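Local coordinates for protein putative prolyl-tRNA synthetase (Leishmania major, PDB 5XIL) that probably joins L-proline to its tRNA(Pro) at the expense of ATP, through the catalytic, anticodon-binding and C-terminal domains that make up this chain, at residues R405-E408 / T409-H413; L395-V398 / H399-Y403; Y17-V20 / I21-A24; W41-Y44 / V45-C48. One frame throughout, in Å; residues are numbered along the deposited sequence.

Contact 1. Residues R405-E408 / T409-H413; sequences RAKE and TMETH. With MG (magnesium ion), chain F.
Lys407 and Glu411, one helical turn apart, form an i to i+4 salt bridge within the helix. Followed outward, Glu411 first lays its CB and CG against the backbone carbonyl of Lys407, with CG 3.3 Å from Lys407 O. CG stands beside the backbone N (chi1 -68°), which sends the rest of the extended chain back up the helix. CD then comes near Lys407 CE, and OE2 ends 3.3 Å from Lys407 NZ, a rather long bridge made where the lysine chain bends at its last torsion.

On another side of the helix, Arg405 NH1 bridges to Glu408 OE1 at 3.3 Å. A water that donates to Glu408 OE1 also hydrogen-bonds Thr409 OG1, which lies over one face of the guanidinium. Toward the last turn the carbonyls take on double duty. Glu408 O accepts Thr412 N and, from the opposite face of its plane, Thr412 OG1 at 2.8 Å. Thr409 O likewise receives both His413 N and His413 ND1, the latter at 2.8 Å and in the plane of the imidazole. That bond restrains the ring's rotation and leaves NE2 to bind magnesium at 2.0 Å; Thr409 thus acts as a second-shell residue. Four waters and Glu219 OE2 complete six ligands round the metal.

Helix 387-412 ends here. Ala406 and Met410 rest on Pro193, the His413 ring meets Phe217 of strand 210-218, and the His413 backbone pairs with Leu432 as the chain enters strand 414-416, which runs parallel to strand 432-437.

Contact 2. Residues L395-V398 / H399-Y403; sequences LEDV and HAQMY
Leu395, Glu396, Asp397 and Val398 offer their carbonyls in turn to the amides of His399, Ala400, Gln401 and Met402, the unbroken i to i+4 ladder of an alpha-helix. The bond from His399 N to Leu395 O measures 3.1 Å, with an N-H...O angle of 172°. That from Gln401 N to Asp397 O is shorter, at 2.8 Å. Tyr403 N continues the series to His399 O.

Across this ladder the clearest side-chain contact is apolar. Val398 and Met402 lie alongside each other and point the same way, Val398 CG1 meeting Met402 SD at 3.8 Å. The valine reaches it with the branch turned away from its own backbone N (chi1 167°), while Met402 folds CG back to 3.3 Å from Val398 O before bending at the sulfur. Both residues are buried.

The stretch belongs to the long helix 387-412, which leads from the five-stranded mixed sheet of the anticodon-binding domain, one of whose two edge strands, 378-382, precedes it, toward the magnesium-binding His413. Leu395 packs on Pro353 of that domain, and Gln401 touches His374. The modelled Asp397 carboxylate and Gln401 amide approach too closely for a hydrogen bond, and Asp397 has a second conformer, so this pairing is doubtful.

On a further side, His399 sets CB 3.5 Å from Glu396 O and then carries its ring away from the preceding turn, to a weak hydrogen bond from NE2 to Glu187 O. Glu396 turns its carboxylate to a salt bridge with Arg287, on which the His399 side chain also rests.

Contact 3. Residues Y17-V20 / I21-A24; sequences YIDV and ITKA
Tyr17 and Ile21 supply the apolar part of this helical turn. The methyl CG2 of Ile21 sits over the centre of the Tyr17 ring, 4.2 Å from its centroid and 12° off the normal, a CH-pi contact. With chi1 at 67°, Ile21 CG1 takes the crowded position between backbone N and carbonyl carbon, 3.5 Å from Ile18 O, while CG2, beside the backbone N, is left over the ring.

The ionic part is Asp19 with Lys23. The extended lysine chain crosses the aspartate obliquely, CD and CE passing close to both carboxylate oxygens, so that Lys23 NZ meets Asp19 OD2 at 2.9 Å on the syn side, 18° out of the carboxylate plane. Each end has a second partner: Ala6 N donates to Asp19 OD2, and Lys23 NZ bonds Gly4 O.

Hydroxyl bonding centres on Thr22 OG1, placed 2.9 Å from both Ile18 O and Asp19 O; one proton cannot serve the two fully at once. Backbone bonds carry the helix to its last turn, where Ala24 N reaches Val20 O at 2.9 Å.

Helix 13-23 is therefore two-sided. Its Tyr17-Ile21 side packs on Ile273 of helix 267-276 and on the loop at Pro149, whose carbonyl takes a hydrogen bond from the Tyr17 hydroxyl. On the other, the same two charged groups that pair with each other also hydrogen-bond the backbone of the N-terminal segment, joining it to this helix.

Contact 4. Residues W41-Y44 / V45-C48; sequences WAYY and VWKC
Cys48 SG meets the ring of Tyr44 one turn earlier in the helix, a sulfur-aromatic contact made obliquely: the sulfur is 3.8 Å from the ring centroid and 38° off the normal. Its approach to Tyr44 CE2, 3.2 Å, is tight. The second aromatic contact pairs Tyr43 with Trp46, three residues apart. Here the indole turns its edge toward the face of the phenol, offset, with the planes at 65° and Trp46 CD1 4.0 Å from Tyr43 CE1, while Tyr43 OH lies in the indole plane at that same edge. Both rings swing out opposite their backbone N (chi1 -161° for Tyr43), which aims them down the same flank.

Behind these groups the backbone sets the spacing. Lys47 N bonds Tyr43 O and Cys48 N bonds Tyr44 O, each at 2.9 Å, whereas Val45 N makes a weak bond to Ala42 O, the tighter i to i+3 kind.

This helix, 40-60, followed by the short strand 63-64 and lying at the dimer interface, is consistent with motif 1 of class II synthetases. Lys47 NZ makes a salt bridge with Glu58 of the second subunit, a residue that also packs on Tyr44, and Asp64 of the second subunit touches Tyr43 and Lys47. Within the chain, Val45 packs on Ile269 and Met272 of helix 267-276, and Leu157 of strand 156-165 receives both Tyr43 and Trp46.

Along the chain the order is contact 3, contact 4, contact 2, contact 1, each closing before the next opens. Contacts 1 and 2 are successive stretches of helix 387-412, centres 15 Å apart, and lead from the anticodon-binding domain to the magnesium site. Contacts 3 and 4 lie on helices 13-23 and 40-60, centres 16 Å apart; they touch where Ala24 O comes 3.4 Å from Trp41 CD1, and Lys350 reaches both residues. Both also pack on helix 267-276. The two pairs never meet, contacts 2 and 4 staying about 10 Å apart at their nearest atoms. Such local contacts thus occur at the magnesium site, near the anticodon-binding domain, by the N-terminal segment and at the dimer interface.

Contact 1. Residues R405-E408 / T409-H413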
loop_
_atom_site.group_PDB
_atom_site.type_symbol
_atom_site.label_atom_id
_atom_site.label_comp_id
_atom_site.label_asym_id
_atom_site.label_seq_id
_atom_site.Cartn_x
_atom_site.Cartn_y
_atom_site.Cartn_z
ATOM N N ARG A 405 5.699 -24.908 16.644
ATOM C CA ARG A 405 6.745 -24.858 17.597
ATOM C C ARG A 405 6.517 -23.612 18.532
ATOM O O ARG A 405 6.654 -23.716 19.748
ATOM C CB ARG A 405 8.096 -24.736 16.918
ATOM C CG ARG A 405 9.293 -24.402 17.795
ATOM C CD ARG A 405 9.818 -25.630 18.529
ATOM N NE ARG A 405 10.891 -25.308 19.490
ATOM C CZ ARG A 405 11.204 -26.048 20.561
ATOM N NH1 ARG A 405 10.534 -27.157 20.832
ATOM N NH2 ARG A 405 12.186 -25.667 21.383
ATOM N N ALA A 406 6.202 -22.486 17.939
ATOM C CA ALA A 406 5.910 -21.265 18.718
ATOM C C ALA A 406 4.692 -21.441 19.587
ATOM O O ALA A 406 4.759 -21.056 20.757
ATOM C CB ALA A 406 5.756 -20.068 17.794
ATOM N N LYS A 407 3.624 -22.046 19.083
ATOM C CA LYS A 407 2.407 -22.273 19.868
ATOM C C LYS A 407 2.681 -23.156 21.123
ATOM O O LYS A 407 2.165 -22.878 22.253
ATOM C CB LYS A 407 1.327 -22.863 18.992
ATOM C CG LYS A 407 -0.043 -22.910 19.613
ATOM C CD LYS A 407 -1.033 -23.657 18.736
ATOM C CE LYS A 407 -2.334 -24.002 19.488
ATOM N NZ LYS A 407 -3.069 -22.724 19.715
ATOM N N GLU A 408 3.461 -24.203 20.919
ATOM C CA GLU A 408 3.898 -25.131 21.997
ATOM C C GLU A 408 4.722 -24.414 23.078
ATOM O O GLU A 408 4.513 -24.615 24.283
ATOM C CB GLU A 408 4.767 -26.288 21.420
ATOM C CG GLU A 408 5.352 -27.191 22.498
ATOM C CD GLU A 408 6.316 -28.274 21.968
ATOM O OE1 GLU A 408 7.544 -28.025 21.938
ATOM O OE2 GLU A 408 5.827 -29.356 21.590
ATOM N N THR A 409 5.682 -23.629 22.671
ATOM C CA THR A 409 6.440 -22.850 23.551
ATOM C C THR A 409 5.484 -21.896 24.404
ATOM O O THR A 409 5.625 -21.797 25.664
ATOM C CB THR A 409 7.481 -22.085 22.764
ATOM O OG1 THR A 409 8.408 -23.035 22.175
ATOM C CG2 THR A 409 8.193 -21.153 23.634
ATOM N N MET A 410 4.545 -21.236 23.721
ATOM C CA MET A 410 3.601 -20.366 24.337
ATOM C C MET A 410 2.799 -21.065 25.357
ATOM O O MET A 410 2.705 -20.557 26.508
ATOM C CB MET A 410 2.731 -19.620 23.309
ATOM C CG MET A 410 1.658 -18.684 23.928
ATOM S SD MET A 410 0.473 -17.984 22.744
ATOM C CE MET A 410 -0.530 -19.411 22.363
ATOM N N GLU A 411 2.178 -22.194 24.979
ATOM C CA GLU A 411 1.329 -22.909 25.884
ATOM C C GLU A 411 2.081 -23.466 27.066
ATOM O O GLU A 411 1.528 -23.471 28.183
ATOM C CB GLU A 411 0.547 -23.973 25.140
ATOM C CG GLU A 411 -0.482 -23.380 24.191
ATOM C CD GLU A 411 -1.136 -24.377 23.268
ATOM O OE1 GLU A 411 -0.634 -25.510 23.116
ATOM O OE2 GLU A 411 -2.146 -23.996 22.673
ATOM N N THR A 412 3.334 -23.876 26.849
ATOM C CA THR A 412 4.211 -24.464 27.903
ATOM C C THR A 412 4.485 -23.358 28.993
ATOM O O THR A 412 4.437 -23.615 30.205
ATOM C CB THR A 412 5.515 -24.974 27.232
ATOM O OG1 THR A 412 5.210 -26.167 26.492
ATOM C CG2 THR A 412 6.577 -25.274 28.261
ATOM N N HIS A 413 4.631 -22.130 28.535
ATOM C CA HIS A 413 4.982 -21.018 29.381
ATOM C C HIS A 413 3.763 -20.264 29.933
ATOM O O HIS A 413 3.901 -19.162 30.433
ATOM C CB HIS A 413 5.901 -20.110 28.640
ATOM C CG HIS A 413 7.283 -20.630 28.537
ATOM N ND1 HIS A 413 7.611 -21.561 27.590
ATOM C CD2 HIS A 413 8.372 -20.478 29.304
ATOM C CE1 HIS A 413 8.889 -21.847 27.673
ATOM N NE2 HIS A 413 9.366 -21.245 28.732
HETATM MG MG MG F . 11.256 -20.577 29.098
HETATM O O HOH W 1 8.882 -25.701 22.864
HETATM O O HOH W 2 10.544 -18.478 28.982
HETATM O O HOH W 3 10.809 -20.977 31.212
HETATM O O HOH W 4 11.882 -22.494 29.173
HETATM O O HOH W 5 12.953 -19.792 29.428
#

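Contact 2. Residues L395-V398 / H399-Y403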
loop_
_atom_site.group_PDB
_atom_site.type_symbol
_atom_site.label_atom_id
_atom_site.label_comp_id
_atom_site.label_asym_id
_atom_site.label_seq_id
_atom_site.Cartn_x
_atom_site.Cartn_y
_atom_site.Cartn_z
ATOM N N LEU A 395 7.640 -25.044 1.629
ATOM C CA LEU A 395 7.441 -23.709 2.287
ATOM C C LEU A 395 6.140 -23.655 3.105
ATOM O O LEU A 395 6.083 -23.017 4.162
ATOM C CB LEU A 395 7.484 -22.607 1.267
ATOM C CG LEU A 395 8.856 -22.346 0.699
ATOM C CD1 LEU A 395 8.637 -21.488 -0.573
ATOM C CD2 LEU A 395 9.850 -21.704 1.685
ATOM N N GLU A 396 5.079 -24.345 2.711
ATOM C CA GLU A 396 3.882 -24.333 3.526
ATOM C C GLU A 396 4.089 -25.159 4.756
ATOM O O GLU A 396 3.575 -24.827 5.824
ATOM C CB GLU A 396 2.642 -24.789 2.715
ATOM C CG GLU A 396 2.135 -23.704 1.815
ATOM C CD GLU A 396 1.514 -22.537 2.612
ATOM O OE1 GLU A 396 0.380 -22.663 3.101
ATOM O OE2 GLU A 396 2.149 -21.483 2.770
ATOM N N ASP A 397 4.827 -26.277 4.646
ATOM C CA ASP A 397 5.164 -27.054 5.827
ATOM C C ASP A 397 6.047 -26.272 6.796
ATOM O O ASP A 397 5.859 -26.355 8.023
ATOM C CB ASP A 397 5.836 -28.389 5.457
ATOM C CG ASP A 397 6.167 -29.178 6.661
ATOM O OD1 ASP A 397 5.245 -29.626 7.388
ATOM O OD2 ASP A 397 7.360 -29.265 6.935
ATOM N N VAL A 398 7.003 -25.550 6.260
ATOM C CA VAL A 398 7.802 -24.676 7.082
ATOM C C VAL A 398 6.908 -23.697 7.904
ATOM O O VAL A 398 7.128 -23.597 9.140
ATOM C CB VAL A 398 8.813 -23.900 6.276
ATOM C CG1 VAL A 398 9.415 -22.739 7.130
ATOM C CG2 VAL A 398 9.922 -24.824 5.748
ATOM N N HIS A 399 5.984 -23.015 7.250
ATOM C CA HIS A 399 5.025 -22.169 7.996
ATOM C C HIS A 399 4.357 -22.946 9.137
ATOM O O HIS A 399 4.349 -22.493 10.325
ATOM C CB HIS A 399 3.924 -21.612 7.120
ATOM C CG HIS A 399 2.954 -20.748 7.860
ATOM N ND1 HIS A 399 3.208 -19.404 8.111
ATOM C CD2 HIS A 399 1.808 -21.042 8.515
ATOM C CE1 HIS A 399 2.221 -18.905 8.839
ATOM N NE2 HIS A 399 1.383 -19.882 9.138
ATOM N N ALA A 400 3.801 -24.094 8.796
ATOM C CA ALA A 400 3.094 -24.902 9.752
ATOM C C ALA A 400 3.958 -25.289 10.939
ATOM O O ALA A 400 3.489 -25.261 12.091
ATOM C CB ALA A 400 2.448 -26.156 9.104
ATOM N N GLN A 401 5.167 -25.698 10.680
ATOM C CA GLN A 401 6.049 -26.125 11.711
ATOM C C GLN A 401 6.493 -24.981 12.634
ATOM O O GLN A 401 6.596 -25.137 13.830
ATOM C CB GLN A 401 7.221 -26.873 11.089
ATOM C CG GLN A 401 6.778 -28.173 10.416
ATOM C CD GLN A 401 7.919 -29.023 9.892
ATOM O OE1 GLN A 401 8.872 -29.242 10.562
ATOM N NE2 GLN A 401 7.768 -29.544 8.713
ATOM N N MET A 402 6.765 -23.837 12.037
ATOM C CA MET A 402 7.199 -22.698 12.833
ATOM C C MET A 402 6.087 -22.275 13.772
ATOM O O MET A 402 6.372 -21.881 14.937
ATOM C CB MET A 402 7.558 -21.505 11.902
ATOM C CG MET A 402 8.878 -21.676 11.190
ATOM S SD MET A 402 9.266 -20.303 10.097
ATOM C CE MET A 402 9.525 -18.991 11.340
ATOM N N TYR A 403 4.875 -22.256 13.254
ATOM C CA TYR A 403 3.688 -21.870 14.032
ATOM C C TYR A 403 3.525 -22.864 15.173
ATOM O O TYR A 403 3.344 -22.473 16.336
ATOM C CB TYR A 403 2.463 -21.753 13.180
ATOM C CG TYR A 403 1.247 -21.451 13.993
ATOM C CD1 TYR A 403 1.040 -20.164 14.511
ATOM C CD2 TYR A 403 0.370 -22.454 14.363
ATOM C CE1 TYR A 403 -0.055 -19.901 15.340
ATOM C CE2 TYR A 403 -0.670 -22.218 15.247
ATOM C CZ TYR A 403 -0.894 -20.908 15.693
ATOM O OH TYR A 403 -1.941 -20.640 16.522
#

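Contact 3. Residues Y17-V20 / I21-A24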
loop_
_atom_site.group_PDB
_atom_site.type_symbol
_atom_site.label_atom_id
_atom_site.label_comp_id
_atom_site.label_asym_id
_atom_site.label_seq_id
_atom_site.Cartn_x
_atom_site.Cartn_y
_atom_site.Cartn_z
ATOM N N TYR A 17 19.250 -9.274 19.805
ATOM C CA TYR A 17 18.231 -8.707 18.895
ATOM C C TYR A 17 18.911 -7.653 18.021
ATOM O O TYR A 17 18.715 -7.631 16.813
ATOM C CB TYR A 17 17.167 -8.053 19.737
ATOM C CG TYR A 17 16.022 -7.429 18.983
ATOM C CD1 TYR A 17 15.065 -8.205 18.394
ATOM C CD2 TYR A 17 15.863 -6.068 18.939
ATOM C CE1 TYR A 17 14.017 -7.627 17.715
ATOM C CE2 TYR A 17 14.804 -5.478 18.280
ATOM C CZ TYR A 17 13.885 -6.288 17.664
ATOM O OH TYR A 17 12.833 -5.667 17.029
ATOM N N ILE A 18 19.671 -6.730 18.640
ATOM C CA ILE A 18 20.395 -5.748 17.859
ATOM C C ILE A 18 21.350 -6.346 16.834
ATOM O O ILE A 18 21.376 -5.885 15.713
ATOM C CB ILE A 18 21.184 -4.785 18.751
ATOM C CG1 ILE A 18 20.241 -3.860 19.427
ATOM C CG2 ILE A 18 22.138 -3.927 17.943
ATOM C CD1 ILE A 18 20.811 -3.375 20.729
ATOM N N ASP A 19 22.066 -7.401 17.181
ATOM C CA ASP A 19 22.990 -8.058 16.273
ATOM C C ASP A 19 22.184 -8.696 15.122
ATOM O O ASP A 19 22.559 -8.638 13.970
ATOM C CB ASP A 19 23.843 -9.134 16.999
ATOM C CG ASP A 19 25.171 -9.468 16.281
ATOM O OD1 ASP A 19 25.781 -8.541 15.743
ATOM O OD2 ASP A 19 25.613 -10.680 16.245
ATOM N N VAL A 20 21.058 -9.300 15.446
ATOM C CA VAL A 20 20.292 -9.906 14.373
ATOM C C VAL A 20 19.775 -8.889 13.396
ATOM O O VAL A 20 19.885 -9.136 12.201
ATOM C CB VAL A 20 19.153 -10.752 14.928
ATOM C CG1 VAL A 20 18.079 -11.057 13.869
ATOM C CG2 VAL A 20 19.769 -11.955 15.583
ATOM N N ILE A 21 19.123 -7.863 13.866
ATOM C CA ILE A 21 18.425 -6.957 12.974
ATOM C C ILE A 21 19.453 -6.223 12.067
ATOM O O ILE A 21 19.168 -5.927 10.946
ATOM C CB ILE A 21 17.473 -6.020 13.656
ATOM C CG1 ILE A 21 18.206 -5.032 14.517
ATOM C CG2 ILE A 21 16.385 -6.770 14.425
ATOM C CD1 ILE A 21 17.278 -4.132 15.271
ATOM N N THR A 22 20.656 -6.043 12.582
ATOM C CA THR A 22 21.736 -5.392 11.816
ATOM C C THR A 22 22.349 -6.322 10.791
ATOM O O THR A 22 22.416 -5.979 9.637
ATOM C CB THR A 22 22.812 -4.802 12.750
ATOM O OG1 THR A 22 23.299 -5.825 13.598
ATOM C CG2 THR A 22 22.255 -3.814 13.642
ATOM N N LYS A 23 22.774 -7.513 11.220
ATOM C CA LYS A 23 23.408 -8.510 10.347
ATOM C C LYS A 23 22.451 -9.052 9.314
ATOM O O LYS A 23 22.856 -9.338 8.230
ATOM C CB LYS A 23 24.049 -9.658 11.163
ATOM C CG LYS A 23 25.382 -9.286 11.797
ATOM C CD LYS A 23 25.825 -10.431 12.693
ATOM C CE LYS A 23 27.299 -10.414 13.074
ATOM N NZ LYS A 23 27.546 -11.441 14.159
ATOM N N ALA A 24 21.156 -9.115 9.614
ATOM C CA ALA A 24 20.152 -9.602 8.649
ATOM C C ALA A 24 19.705 -8.491 7.706
ATOM O O ALA A 24 18.856 -8.715 6.844
ATOM C CB ALA A 24 18.955 -10.213 9.358
HETATM O O HOH W 6 25.612 -6.447 13.959
#

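Contact 4. Residues W41-Y44 / V45-C48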
loop_
_atom_site.group_PDB
_atom_site.type_symbol
_atom_site.label_atom_id
_atom_site.label_comp_id
_atom_site.label_asym_id
_atom_site.label_seq_id
_atom_site.Cartn_x
_atom_site.Cartn_y
_atom_site.Cartn_z
ATOM N N TRP A 41 14.654 -6.144 3.632
ATOM C CA TRP A 41 14.399 -7.440 4.194
ATOM C C TRP A 41 13.309 -7.421 5.254
ATOM O O TRP A 41 12.509 -8.384 5.410
ATOM C CB TRP A 41 15.684 -8.025 4.739
ATOM C CG TRP A 41 15.655 -9.471 5.086
ATOM C CD1 TRP A 41 15.785 -10.030 6.344
ATOM C CD2 TRP A 41 15.509 -10.576 4.164
ATOM N NE1 TRP A 41 15.717 -11.399 6.242
ATOM C CE2 TRP A 41 15.529 -11.756 4.932
ATOM C CE3 TRP A 41 15.366 -10.672 2.769
ATOM C CZ2 TRP A 41 15.418 -13.037 4.344
ATOM C CZ3 TRP A 41 15.276 -11.950 2.184
ATOM C CH2 TRP A 41 15.265 -13.106 2.978
ATOM N N ALA A 42 13.313 -6.349 6.037
ATOM C CA ALA A 42 12.248 -6.101 6.971
ATOM C C ALA A 42 10.990 -5.432 6.370
ATOM O O ALA A 42 9.850 -5.800 6.675
ATOM C CB ALA A 42 12.758 -5.288 8.121
ATOM N N TYR A 43 11.183 -4.391 5.563
ATOM C CA TYR A 43 10.058 -3.707 4.936
ATOM C C TYR A 43 9.098 -4.613 4.140
ATOM O O TYR A 43 7.890 -4.404 4.164
ATOM C CB TYR A 43 10.508 -2.513 4.056
ATOM C CG TYR A 43 9.341 -1.572 3.821
ATOM C CD1 TYR A 43 8.962 -0.644 4.811
ATOM C CD2 TYR A 43 8.506 -1.709 2.717
ATOM C CE1 TYR A 43 7.856 0.183 4.622
ATOM C CE2 TYR A 43 7.398 -0.868 2.530
ATOM C CZ TYR A 43 7.112 0.074 3.506
ATOM O OH TYR A 43 6.011 0.854 3.387
ATOM N N TYR A 44 9.637 -5.607 3.444
ATOM C CA TYR A 44 8.823 -6.569 2.683
ATOM C C TYR A 44 7.777 -7.152 3.585
ATOM O O TYR A 44 6.627 -7.398 3.165
ATOM C CB TYR A 44 9.646 -7.698 2.104
ATOM C CG TYR A 44 8.861 -8.556 1.216
ATOM C CD1 TYR A 44 8.600 -8.148 -0.085
ATOM C CD2 TYR A 44 8.386 -9.796 1.642
ATOM C CE1 TYR A 44 7.825 -8.951 -0.939
ATOM C CE2 TYR A 44 7.608 -10.606 0.832
ATOM C CZ TYR A 44 7.325 -10.175 -0.458
ATOM O OH TYR A 44 6.587 -10.947 -1.276
ATOM N N VAL A 45 8.162 -7.365 4.855
ATOM C CA VAL A 45 7.168 -7.889 5.816
ATOM C C VAL A 45 5.936 -6.946 5.970
ATOM O O VAL A 45 4.832 -7.382 5.905
ATOM C CB VAL A 45 7.809 -8.210 7.177
ATOM C CG1 VAL A 45 6.772 -8.746 8.089
ATOM C CG2 VAL A 45 8.960 -9.178 7.005
ATOM N N TRP A 46 6.194 -5.648 6.121
ATOM C CA TRP A 46 5.180 -4.599 6.215
ATOM C C TRP A 46 4.395 -4.539 4.924
ATOM O O TRP A 46 3.179 -4.566 4.953
ATOM C CB TRP A 46 5.805 -3.271 6.601
ATOM C CG TRP A 46 4.736 -2.266 6.981
ATOM C CD1 TRP A 46 4.441 -1.154 6.303
ATOM C CD2 TRP A 46 3.762 -2.357 8.062
ATOM N NE1 TRP A 46 3.370 -0.492 6.911
ATOM C CE2 TRP A 46 2.924 -1.236 7.971
ATOM C CE3 TRP A 46 3.505 -3.283 9.049
ATOM C CZ2 TRP A 46 1.877 -0.990 8.888
ATOM C CZ3 TRP A 46 2.506 -3.041 9.966
ATOM C CH2 TRP A 46 1.695 -1.914 9.882
ATOM N N LYS A 47 5.073 -4.665 3.795
ATOM C CA LYS A 47 4.342 -4.675 2.494
ATOM C C LYS A 47 3.321 -5.826 2.459
ATOM O O LYS A 47 2.200 -5.645 2.035
ATOM C CB LYS A 47 5.326 -4.822 1.362
ATOM C CG LYS A 47 4.704 -4.539 0.066
ATOM C CD LYS A 47 5.714 -4.904 -1.026
ATOM C CE LYS A 47 5.698 -3.897 -2.158
ATOM N NZ LYS A 47 6.605 -4.381 -3.249
ATOM N N CYS A 48 3.715 -6.978 2.968
ATOM C CA CYS A 48 2.898 -8.192 3.019
ATOM C C CYS A 48 1.708 -7.992 3.927
ATOM O O CYS A 48 0.572 -8.394 3.615
ATOM C CB CYS A 48 3.668 -9.421 3.501
ATOM S SG CYS A 48 4.849 -10.011 2.279
#